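Local coordinates for xyloglucan-specific endo-beta-1,4-glucanase BoGH9A (Bacteroides ovatus, PDB 6DHT), which hydrolyses internal beta-1,4-glucosidic linkages in the xyloglucan backbone to release xyloglucan oligosaccharides, at residues 384-389 and 395-400; 365-370 and 377-382; 274-279 and 350-355; 189-194 and 278-283. All blocks are in the same frame, centred on the assembly; numbering follows the deposited sequence. Where two conformers were deposited one is given.

All four contacts join helices, or a helix and a loop, of the family 9 catalytic domain, away from its annotated active-site residues. Contact 3 is buried; the other three are only partly so. Contacts 1 and 2 both use helix 379-386, one near each end of it. Contacts 3 and 4 share S278 and S279 and both use helix 265-281. The chemistry differs by pair. Contacts 1 and 2 rest on aromatic rings, with no hydrogen bond between their segments. In contact 3 small residues let two helices come close, and a serine hydroxyl meets a main-chain carbonyl. The backbones of contact 4 stand farther apart than those of contact 3, and the contact combines leucine packing with an arginine-amide bond and two waters.

Contact 1: residues 384-389 and 395-400. With EDO (1,2-ethanediol), chain L.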
# COMPACT_ATOMS: atom_id res chain seq x y z
N PHE A 384 5.21 -11.53 -9.04
CA PHE A 384 5.42 -12.06 -7.71
C PHE A 384 4.86 -13.48 -7.59
O PHE A 384 5.45 -14.35 -6.93
CB PHE A 384 4.77 -11.17 -6.62
CG PHE A 384 5.29 -9.75 -6.52
CD1 PHE A 384 6.54 -9.36 -6.98
CD2 PHE A 384 4.46 -8.77 -5.98
CE1 PHE A 384 6.94 -8.04 -6.86
CE2 PHE A 384 4.87 -7.47 -5.85
CZ PHE A 384 6.10 -7.10 -6.29
N ALA A 385 3.73 -13.72 -8.25
CA ALA A 385 3.10 -15.04 -8.24
C ALA A 385 4.00 -16.09 -8.89
O ALA A 385 4.25 -17.14 -8.32
CB ALA A 385 1.76 -14.97 -8.92
N TRP A 386 4.54 -15.77 -10.07
CA TRP A 386 5.49 -16.66 -10.74
C TRP A 386 6.77 -16.93 -9.93
O TRP A 386 7.35 -18.01 -10.06
CB TRP A 386 5.85 -16.09 -12.12
CG TRP A 386 4.79 -16.35 -13.14
CD1 TRP A 386 3.80 -15.52 -13.51
CD2 TRP A 386 4.62 -17.54 -13.91
NE1 TRP A 386 2.99 -16.11 -14.46
CE2 TRP A 386 3.51 -17.36 -14.74
CE3 TRP A 386 5.33 -18.76 -13.99
CZ2 TRP A 386 3.06 -18.35 -15.61
CZ3 TRP A 386 4.89 -19.72 -14.87
CH2 TRP A 386 3.77 -19.52 -15.67
N LEU A 387 7.20 -15.98 -9.11
CA LEU A 387 8.45 -16.09 -8.36
C LEU A 387 8.27 -16.75 -6.99
O LEU A 387 9.24 -16.96 -6.27
CB LEU A 387 9.09 -14.72 -8.17
CG LEU A 387 9.55 -14.01 -9.43
CD1 LEU A 387 10.08 -12.64 -9.03
CD2 LEU A 387 10.60 -14.77 -10.20
N GLN A 388 7.04 -17.09 -6.63
CA GLN A 388 6.74 -17.68 -5.33
C GLN A 388 7.45 -19.01 -5.12
O GLN A 388 7.35 -19.91 -5.96
CB GLN A 388 5.23 -17.89 -5.21
CG GLN A 388 4.67 -17.55 -3.86
CD GLN A 388 3.16 -17.49 -3.87
OE1 GLN A 388 2.55 -16.54 -4.39
NE2 GLN A 388 2.54 -18.51 -3.30
N PRO A 389 8.13 -19.17 -3.98
CA PRO A 389 8.82 -20.44 -3.70
C PRO A 389 7.88 -21.57 -3.30
O PRO A 389 6.68 -21.37 -3.09
CB PRO A 389 9.76 -20.08 -2.54
CG PRO A 389 9.12 -18.93 -1.87
CD PRO A 389 8.40 -18.16 -2.94
N GLU A 395 9.82 -27.49 -16.38
CA GLU A 395 10.95 -26.87 -17.06
C GLU A 395 10.58 -25.55 -17.74
O GLU A 395 11.27 -24.55 -17.56
CB GLU A 395 11.58 -27.84 -18.09
CG GLU A 395 12.80 -27.24 -18.74
CD GLU A 395 13.43 -28.13 -19.79
OE1 GLU A 395 12.98 -29.28 -19.96
OE2 GLU A 395 14.39 -27.66 -20.43
N ALA A 396 9.49 -25.54 -18.51
CA ALA A 396 9.10 -24.35 -19.25
C ALA A 396 8.71 -23.24 -18.27
O ALA A 396 9.03 -22.07 -18.48
CB ALA A 396 7.95 -24.67 -20.19
N ASP A 397 7.98 -23.60 -17.22
CA ASP A 397 7.52 -22.61 -16.25
C ASP A 397 8.69 -22.03 -15.45
O ASP A 397 8.70 -20.82 -15.14
CB ASP A 397 6.48 -23.21 -15.30
CG ASP A 397 5.12 -23.38 -15.95
OD1 ASP A 397 4.96 -22.93 -17.10
OD2 ASP A 397 4.25 -23.94 -15.29
N ARG A 398 9.66 -22.86 -15.12
CA ARG A 398 10.84 -22.39 -14.41
C ARG A 398 11.65 -21.46 -15.30
O ARG A 398 12.15 -20.43 -14.84
CB ARG A 398 11.70 -23.57 -13.97
CG ARG A 398 12.75 -23.16 -12.99
CD ARG A 398 12.27 -23.38 -11.57
NE ARG A 398 11.76 -22.15 -11.00
CZ ARG A 398 10.90 -22.08 -9.98
NH1 ARG A 398 10.43 -23.18 -9.39
NH2 ARG A 398 10.52 -20.90 -9.56
N ARG A 399 11.73 -21.76 -16.58
CA ARG A 399 12.44 -20.92 -17.52
C ARG A 399 11.76 -19.55 -17.61
O ARG A 399 12.43 -18.51 -17.64
CB ARG A 399 12.49 -21.60 -18.89
CG ARG A 399 13.29 -20.86 -19.95
CD ARG A 399 12.77 -21.22 -21.34
NE ARG A 399 12.45 -22.65 -21.44
CZ ARG A 399 11.46 -23.16 -22.17
NH1 ARG A 399 10.66 -22.37 -22.89
NH2 ARG A 399 11.26 -24.47 -22.17
N PHE A 400 10.43 -19.55 -17.66
CA PHE A 400 9.69 -18.30 -17.70
C PHE A 400 9.92 -17.50 -16.41
O PHE A 400 10.26 -16.30 -16.47
CB PHE A 400 8.20 -18.57 -17.89
CG PHE A 400 7.38 -17.32 -18.03
CD1 PHE A 400 7.63 -16.43 -19.06
CD2 PHE A 400 6.36 -17.05 -17.15
CE1 PHE A 400 6.88 -15.27 -19.19
CE2 PHE A 400 5.59 -15.90 -17.27
CZ PHE A 400 5.85 -15.01 -18.30
C1 EDO L . 12.82 -18.06 -10.57
O1 EDO L . 12.73 -19.41 -11.05
C2 EDO L . 12.15 -17.96 -9.21
O2 EDO L . 13.03 -18.49 -8.22
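W386 and F400 form a T-shaped (edge-to-face) pair. The CD2-CE2 edge of F400 points at one face of the indole, with CD2 over the centre. The centroid of the six-membered ring of W386 is 4.8 Å from that of the F400 ring. The two planes stand at 82°. The closest atoms are W386 CE2 and F400 CE2, 3.6 Å apart. F400 has CG anti to its backbone N (chi1 -176°), which brings the ring across to the indole. I363 and F343 also touch F400.

D397 makes a second van der Waals contact, at the rim of the indole. Its CG is 3.8 Å from W386 CZ3. The carboxylate is turned 84° from the indole plane. Its oxygens have other partners: OD1 makes a salt bridge with R359, and OD2 is hydrogen-bonded to Y350 OH.

The two segments belong to helices 379-386 and 395-416, which follow each other in the chain across a short loop. Both are part of the (alpha/alpha)6 barrel of glycoside hydrolase family 9. The indole also reaches helix 339-353, where NE1 is hydrogen-bonded to S347 OG. With an alanine here, the edge of F400 would probably face a gap and S347 would lose its indole partner.

R398 binds a 1,2-ethanediol, probably from the crystallisation liquor, and L387 touches the same molecule through apolar atoms. The bent chain of R398 turns its guanidinium edge to the diol. R398 NE and NH2 both donate to O1 of the diol, at 2.9 and 3.1 Å. D402 also bonds to the diol. L387 CD2 lies 3.7 Å from its C2.

Contact 2: residues 365-370 and 377-382; sequences KAPQIY and NTFALG. With EDO (1,2-ethanediol), chain M.
P367 lies flat against one face of the F379 ring. Its CB is 3.6 Å from the ring centroid and 13° off the ring normal, a CH-pi contact over the middle of the face. P367 CG and CD run on over the CD1 side of the ring. The two side chains point in opposite directions as they pass. F379 has CG anti to its carbonyl carbon (chi1 -86°), and this swings the ring out from the first turn of its helix to the loop 365-370. The edge of the same ring meets a main-chain oxygen: F379 CE1 is 3.3 Å from K365 O.

Y370 is the second side chain of the contact. It stands extended, with CG anti to the backbone N (chi1 180°), and reaches across to helix 379-386. A380 CB meets the far end of the ring obliquely, 3.9 Å from Y370 CE1. The hydroxyl is hydrogen-bonded to S450, and Y411 makes an edge-to-face pair with the ring.

Outside the apolar pairs, P367 O accepts from both hydroxyls of a 1,2-ethanediol, probably from the crystallisation liquor.

The loop that leaves helix 356-364 is thus packed onto the start of helix 379-386. This is a helix-to-helix connection of the family 9 (alpha/alpha)6 barrel, and it borders a calcium site. G376, just before N377, is one of the calcium ligands. Another, D340, accepts from T378 N.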
# COMPACT_ATOMS: atom_id res chain seq x y z
N LYS A 365 0.78 -12.34 -22.65
CA LYS A 365 0.73 -10.98 -22.12
C LYS A 365 1.91 -10.65 -21.22
O LYS A 365 1.86 -9.69 -20.46
CB LYS A 365 -0.57 -10.78 -21.35
CG LYS A 365 -1.83 -10.96 -22.18
CD LYS A 365 -2.06 -9.75 -23.08
CE LYS A 365 -3.09 -10.01 -24.16
NZ LYS A 365 -4.34 -10.54 -23.60
N ALA A 366 2.98 -11.43 -21.28
CA ALA A 366 4.07 -11.26 -20.32
C ALA A 366 4.76 -9.91 -20.46
O ALA A 366 5.00 -9.42 -21.57
CB ALA A 366 5.10 -12.37 -20.46
N PRO A 367 5.11 -9.30 -19.32
CA PRO A 367 5.90 -8.07 -19.38
C PRO A 367 7.32 -8.33 -19.87
O PRO A 367 7.87 -9.40 -19.64
CB PRO A 367 5.95 -7.61 -17.92
CG PRO A 367 5.83 -8.87 -17.15
CD PRO A 367 4.94 -9.79 -17.94
N GLN A 368 7.89 -7.34 -20.56
CA GLN A 368 9.24 -7.46 -21.08
C GLN A 368 10.26 -6.93 -20.06
O GLN A 368 11.43 -7.31 -20.07
CB GLN A 368 9.37 -6.71 -22.42
CG GLN A 368 8.50 -7.28 -23.56
CD GLN A 368 8.71 -8.77 -23.79
OE1 GLN A 368 9.85 -9.27 -23.85
NE2 GLN A 368 7.61 -9.51 -23.94
N ILE A 369 9.79 -6.07 -19.15
CA ILE A 369 10.63 -5.43 -18.14
C ILE A 369 9.90 -5.48 -16.79
O ILE A 369 8.68 -5.66 -16.76
CB ILE A 369 10.88 -3.98 -18.58
CG1 ILE A 369 11.99 -3.32 -17.76
CG2 ILE A 369 9.59 -3.17 -18.50
CD1 ILE A 369 12.33 -1.91 -18.22
N TYR A 370 10.63 -5.36 -15.68
CA TYR A 370 9.99 -5.24 -14.36
C TYR A 370 9.71 -3.76 -14.05
O TYR A 370 10.57 -2.91 -14.25
CB TYR A 370 10.86 -5.82 -13.25
CG TYR A 370 10.20 -5.70 -11.91
CD1 TYR A 370 9.35 -6.69 -11.43
CD2 TYR A 370 10.38 -4.55 -11.13
CE1 TYR A 370 8.71 -6.56 -10.21
CE2 TYR A 370 9.74 -4.42 -9.92
CZ TYR A 370 8.90 -5.40 -9.46
OH TYR A 370 8.26 -5.31 -8.25
N ASN A 377 -1.06 -0.73 -12.90
CA ASN A 377 0.05 -1.49 -13.48
C ASN A 377 0.33 -2.70 -12.62
O ASN A 377 1.16 -2.68 -11.70
CB ASN A 377 1.32 -0.65 -13.60
CG ASN A 377 2.50 -1.48 -14.18
OD1 ASN A 377 2.34 -2.63 -14.66
ND2 ASN A 377 3.69 -0.89 -14.12
N THR A 378 -0.37 -3.79 -12.95
CA THR A 378 -0.38 -4.97 -12.10
C THR A 378 0.60 -6.04 -12.59
O THR A 378 0.55 -7.18 -12.12
CB THR A 378 -1.79 -5.56 -12.00
OG1 THR A 378 -2.27 -5.93 -13.30
CG2 THR A 378 -2.74 -4.54 -11.41
N PHE A 379 1.49 -5.71 -13.52
CA PHE A 379 2.48 -6.71 -13.97
C PHE A 379 3.21 -7.31 -12.79
O PHE A 379 3.39 -8.53 -12.71
CB PHE A 379 3.50 -6.10 -14.93
CG PHE A 379 3.08 -6.08 -16.39
CD1 PHE A 379 2.52 -7.20 -17.01
CD2 PHE A 379 3.30 -4.96 -17.16
CE1 PHE A 379 2.18 -7.17 -18.35
CE2 PHE A 379 2.94 -4.93 -18.49
CZ PHE A 379 2.38 -6.05 -19.08
N ALA A 380 3.65 -6.47 -11.87
CA ALA A 380 4.44 -6.96 -10.75
C ALA A 380 3.70 -7.99 -9.91
O ALA A 380 4.31 -8.90 -9.36
CB ALA A 380 4.90 -5.79 -9.88
N LEU A 381 2.39 -7.87 -9.79
CA LEU A 381 1.65 -8.79 -8.97
C LEU A 381 1.65 -10.17 -9.63
O LEU A 381 1.70 -11.18 -8.96
CB LEU A 381 0.22 -8.31 -8.73
CG LEU A 381 0.08 -6.99 -7.98
CD1 LEU A 381 -1.40 -6.75 -7.69
CD2 LEU A 381 0.92 -6.93 -6.72
N GLY A 382 1.62 -10.16 -10.95
CA GLY A 382 1.74 -11.42 -11.67
C GLY A 382 3.13 -12.00 -11.52
O GLY A 382 3.30 -13.23 -11.35
C1 EDO M . 9.85 -12.66 -19.99
O1 EDO M . 8.82 -11.96 -20.71
C2 EDO M . 11.02 -11.71 -19.74
O2 EDO M . 10.53 -10.48 -19.18

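Contact 3: residues 274-279 and 350-355; sequences VMAQSS and YFSTGK
S352 OG comes up to the carbonyl oxygen of the A276 peptide. The aromatic rings of segment 350-355 take no part in this meeting. F351, next to S352, turns its ring away from helix 265-281. Over one face of that ring lies Y350 CD2, 4.0 Å above the plane and toward the rim. F351 also makes an edge-to-face pair with W386 and a cation-pi contact with R391.

S352 OG is 2.8 Å from A276 O, within hydrogen-bonding distance. Its one proton can serve either this oxygen or E348 O, one turn back in its own helix. The first torsion (chi1 -61°) sets OG beside the backbone N, in range of both carbonyls. R280 NH1 also bonds to this hydroxyl. A276 CB lies 4.0 Å from S352 OG.

The contact joins helix 265-281 to helix 339-353 within the (alpha/alpha)6 barrel of family 9. Small side chains on both helices allow a close approach, with A276 CA and S352 CA 6.1 Å apart. L297 of helix 292-309 touches both S279 and S352.

On the side of helix 265-281 away from S352, S278 OG donates to V274 O at 2.7 Å. S278 N bonds the same V274 O from the opposite face of its carbonyl plane. Q187 NE2 is hydrogen-bonded to both S278 OG and Q277 OE1, which ties this side to helix 176-192.

Helix 339-353 ends just past the contact. G354 leaves the helix with positive phi. T353 OG1 then accepts from K355 N at 3.1 Å and 164°, an ST turn.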
# COMPACT_ATOMS: atom_id res chain seq x y z
N VAL A 274 -7.70 -11.24 -7.99
CA VAL A 274 -7.73 -11.29 -6.53
C VAL A 274 -8.63 -12.39 -6.02
O VAL A 274 -8.37 -12.98 -4.99
CB VAL A 274 -8.06 -9.90 -5.94
CG1 VAL A 274 -9.54 -9.60 -5.96
CG2 VAL A 274 -7.52 -9.77 -4.52
N MET A 275 -9.67 -12.72 -6.77
CA MET A 275 -10.54 -13.81 -6.34
C MET A 275 -9.86 -15.18 -6.54
O MET A 275 -9.94 -16.03 -5.66
CB MET A 275 -11.90 -13.72 -7.05
CG MET A 275 -12.74 -12.55 -6.54
SD MET A 275 -13.22 -12.81 -4.85
CE MET A 275 -13.92 -11.21 -4.47
N ALA A 276 -9.16 -15.33 -7.65
CA ALA A 276 -8.37 -16.55 -7.88
C ALA A 276 -7.27 -16.69 -6.80
O ALA A 276 -7.08 -17.78 -6.23
CB ALA A 276 -7.78 -16.52 -9.26
N GLN A 277 -6.55 -15.60 -6.53
CA GLN A 277 -5.57 -15.57 -5.46
C GLN A 277 -6.22 -15.96 -4.13
O GLN A 277 -5.73 -16.82 -3.41
CB GLN A 277 -5.00 -14.15 -5.36
CG GLN A 277 -3.80 -13.96 -4.42
CD GLN A 277 -3.50 -12.50 -4.17
OE1 GLN A 277 -4.39 -11.72 -3.84
NE2 GLN A 277 -2.25 -12.13 -4.33
N SER A 278 -7.30 -15.26 -3.78
CA SER A 278 -7.98 -15.49 -2.51
C SER A 278 -8.50 -16.93 -2.35
O SER A 278 -8.53 -17.46 -1.24
CB SER A 278 -9.12 -14.49 -2.32
OG SER A 278 -8.61 -13.16 -2.35
N SER A 279 -8.93 -17.53 -3.46
CA SER A 279 -9.42 -18.90 -3.43
C SER A 279 -8.37 -19.81 -2.79
O SER A 279 -8.71 -20.64 -1.94
CB SER A 279 -9.74 -19.37 -4.84
OG SER A 279 -10.31 -20.66 -4.77
N TYR A 350 -4.07 -19.58 -13.57
CA TYR A 350 -3.20 -20.72 -13.81
C TYR A 350 -2.76 -21.38 -12.50
O TYR A 350 -2.78 -22.61 -12.36
CB TYR A 350 -1.97 -20.32 -14.61
CG TYR A 350 -0.97 -21.44 -14.89
CD1 TYR A 350 -1.39 -22.67 -15.39
CD2 TYR A 350 0.39 -21.25 -14.69
CE1 TYR A 350 -0.48 -23.69 -15.66
CE2 TYR A 350 1.30 -22.25 -14.98
CZ TYR A 350 0.86 -23.47 -15.46
OH TYR A 350 1.77 -24.47 -15.74
N PHE A 351 -2.33 -20.59 -11.52
CA PHE A 351 -1.85 -21.19 -10.27
C PHE A 351 -2.97 -21.77 -9.42
O PHE A 351 -2.76 -22.76 -8.73
CB PHE A 351 -0.98 -20.19 -9.48
CG PHE A 351 0.33 -19.89 -10.18
CD1 PHE A 351 1.19 -20.93 -10.53
CD2 PHE A 351 0.67 -18.61 -10.52
CE1 PHE A 351 2.36 -20.67 -11.20
CE2 PHE A 351 1.85 -18.34 -11.19
CZ PHE A 351 2.70 -19.38 -11.53
N SER A 352 -4.17 -21.23 -9.53
CA SER A 352 -5.29 -21.79 -8.79
C SER A 352 -5.98 -23.00 -9.45
O SER A 352 -6.55 -23.81 -8.74
CB SER A 352 -6.35 -20.73 -8.54
OG SER A 352 -5.78 -19.67 -7.76
N THR A 353 -5.91 -23.11 -10.78
CA THR A 353 -6.61 -24.19 -11.48
C THR A 353 -5.68 -25.18 -12.14
O THR A 353 -6.08 -26.31 -12.43
CB THR A 353 -7.56 -23.66 -12.59
OG1 THR A 353 -6.80 -23.16 -13.70
CG2 THR A 353 -8.51 -22.60 -12.06
N GLY A 354 -4.45 -24.76 -12.44
CA GLY A 354 -3.51 -25.60 -13.16
C GLY A 354 -3.75 -25.67 -14.65
O GLY A 354 -2.99 -26.32 -15.36
N LYS A 355 -4.78 -24.99 -15.14
CA LYS A 355 -5.17 -25.11 -16.55
C LYS A 355 -4.25 -24.38 -17.53
O LYS A 355 -3.97 -23.18 -17.42
CB LYS A 355 -6.63 -24.69 -16.76
CG LYS A 355 -7.60 -25.55 -16.02
CD LYS A 355 -9.04 -25.17 -16.33
CE LYS A 355 -10.01 -26.20 -15.79
NZ LYS A 355 -11.42 -25.79 -16.01

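Contact 4: residues 189-194 and 278-283; sequences IYQLFL and SSRLFA. With EDO (1,2-ethanediol), chain I; EDO (1,2-ethanediol), chain P.
Q191 and L281 mark the closest approach of the two backbones, with their CA atoms 8.0 Å apart. Q191 lies late in helix 176-192 and L281 late in helix 265-281. The gap is bridged by side chains and water. L281 reaches across with both methyls. Its CD2 is 3.4 Å from Q191 CG, and the two side chains cross at about a right angle. Its CD1 is 3.9 Å from Y190 CD2.

The amide of Q191 continues past the leucine to R280. R280 NH2 donates to Q191 OE1 at 3.3 Å, nearly straight at 169°. The oxygen lies in the guanidinium plane, but the donor is tilted 23° from the amide plane. Q191 NE2 is bonded to Q187 O, which helps fix the turn of the amide. Water 2 also links Q191 OE1 to R280 NE. Water 1 joins Y190 OH to L281 O.

A leucine in place of Q191 would probably leave R280 NH2 without its amide acceptor and water 2 short of a partner. R280 NH2 also forms a salt bridge with E348, so the charge is probably balanced mainly there. The neutral amide and the waters add directional links between the two helices of the (alpha/alpha)6 barrel.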
# COMPACT_ATOMS: atom_id res chain seq x y z
N ILE A 189 2.43 -10.35 -0.23
CA ILE A 189 3.39 -10.39 0.87
C ILE A 189 2.96 -11.43 1.92
O ILE A 189 3.80 -12.15 2.50
CB ILE A 189 3.62 -8.95 1.45
CG1 ILE A 189 4.66 -8.17 0.61
CG2 ILE A 189 4.11 -8.97 2.89
CD1 ILE A 189 4.31 -7.92 -0.77
N TYR A 190 1.66 -11.53 2.15
CA TYR A 190 1.13 -12.57 3.04
C TYR A 190 1.68 -13.97 2.72
O TYR A 190 2.10 -14.72 3.61
CB TYR A 190 -0.41 -12.58 2.96
CG TYR A 190 -0.99 -13.73 3.73
CD1 TYR A 190 -1.19 -13.65 5.10
CD2 TYR A 190 -1.35 -14.91 3.06
CE1 TYR A 190 -1.67 -14.76 5.82
CE2 TYR A 190 -1.83 -15.97 3.74
CZ TYR A 190 -2.01 -15.89 5.11
OH TYR A 190 -2.49 -17.02 5.76
N GLN A 191 1.69 -14.31 1.44
CA GLN A 191 2.11 -15.64 0.99
C GLN A 191 3.57 -15.92 1.28
O GLN A 191 3.98 -17.09 1.36
CB GLN A 191 1.82 -15.80 -0.49
CG GLN A 191 0.34 -16.00 -0.81
CD GLN A 191 0.04 -15.95 -2.29
OE1 GLN A 191 0.02 -16.98 -2.96
NE2 GLN A 191 -0.24 -14.78 -2.80
N LEU A 192 4.38 -14.89 1.46
CA LEU A 192 5.81 -15.04 1.77
C LEU A 192 6.08 -15.22 3.25
O LEU A 192 7.15 -15.70 3.61
CB LEU A 192 6.57 -13.79 1.33
CG LEU A 192 6.57 -13.42 -0.15
CD1 LEU A 192 7.11 -12.00 -0.34
CD2 LEU A 192 7.34 -14.42 -0.95
N PHE A 193 5.15 -14.80 4.11
CA PHE A 193 5.38 -14.73 5.55
C PHE A 193 4.21 -15.27 6.35
O PHE A 193 3.63 -14.62 7.20
CB PHE A 193 5.66 -13.26 5.96
CG PHE A 193 6.87 -12.66 5.26
CD1 PHE A 193 8.14 -13.05 5.60
CD2 PHE A 193 6.72 -11.74 4.24
CE1 PHE A 193 9.24 -12.54 4.94
CE2 PHE A 193 7.82 -11.24 3.57
CZ PHE A 193 9.08 -11.61 3.94
N LEU A 194 3.86 -16.52 6.10
CA LEU A 194 2.69 -17.09 6.72
C LEU A 194 2.74 -17.10 8.24
O LEU A 194 1.75 -16.80 8.89
CB LEU A 194 2.45 -18.53 6.19
CG LEU A 194 2.08 -18.64 4.70
CD1 LEU A 194 1.93 -20.11 4.26
CD2 LEU A 194 0.84 -17.91 4.37
N SER A 278 -7.30 -15.26 -3.78
CA SER A 278 -7.98 -15.49 -2.51
C SER A 278 -8.50 -16.93 -2.35
O SER A 278 -8.53 -17.46 -1.24
CB SER A 278 -9.12 -14.49 -2.32
OG SER A 278 -8.61 -13.16 -2.35
N SER A 279 -8.93 -17.53 -3.46
CA SER A 279 -9.42 -18.90 -3.43
C SER A 279 -8.37 -19.81 -2.79
O SER A 279 -8.71 -20.64 -1.94
CB SER A 279 -9.74 -19.37 -4.84
OG SER A 279 -10.31 -20.66 -4.77
N ARG A 280 -7.11 -19.64 -3.17
CA ARG A 280 -6.04 -20.47 -2.61
C ARG A 280 -5.80 -20.16 -1.14
O ARG A 280 -5.62 -21.05 -0.31
CB ARG A 280 -4.73 -20.26 -3.37
CG ARG A 280 -4.80 -20.52 -4.84
CD ARG A 280 -3.41 -20.55 -5.49
NE ARG A 280 -2.59 -19.37 -5.25
CZ ARG A 280 -2.60 -18.27 -6.00
NH1 ARG A 280 -3.40 -18.19 -7.05
NH2 ARG A 280 -1.82 -17.23 -5.69
N LEU A 281 -5.77 -18.87 -0.81
CA LEU A 281 -5.38 -18.48 0.54
C LEU A 281 -6.42 -18.80 1.59
O LEU A 281 -6.09 -18.93 2.76
CB LEU A 281 -5.06 -16.99 0.61
CG LEU A 281 -3.98 -16.49 -0.36
CD1 LEU A 281 -3.72 -15.00 -0.09
CD2 LEU A 281 -2.75 -17.31 -0.39
N PHE A 282 -7.70 -18.85 1.19
CA PHE A 282 -8.77 -19.10 2.15
C PHE A 282 -9.19 -20.59 2.17
O PHE A 282 -10.10 -20.95 2.91
CB PHE A 282 -9.97 -18.20 1.84
CG PHE A 282 -9.79 -16.78 2.31
CD1 PHE A 282 -9.10 -15.86 1.53
CD2 PHE A 282 -10.32 -16.36 3.51
CE1 PHE A 282 -8.93 -14.54 1.95
CE2 PHE A 282 -10.17 -15.04 3.94
CZ PHE A 282 -9.48 -14.15 3.15
N ALA A 283 -8.51 -21.43 1.40
CA ALA A 283 -8.82 -22.88 1.35
C ALA A 283 -8.73 -23.54 2.72
O ALA A 283 -9.54 -24.43 3.04
CB ALA A 283 -7.89 -23.57 0.39
C1 EDO I . -1.90 -20.21 1.14
O1 EDO I . -2.29 -20.67 -0.16
C2 EDO I . -0.39 -20.02 1.13
O2 EDO I . 0.01 -19.46 -0.12
C1 EDO P . 10.20 -15.50 2.91
O1 EDO P . 9.57 -16.69 2.40
C2 EDO P . 10.86 -15.74 4.28
O2 EDO P . 12.29 -15.78 4.14
O HOH W 1 -3.36 -18.93 3.86
O HOH W 2 -0.95 -19.64 -2.87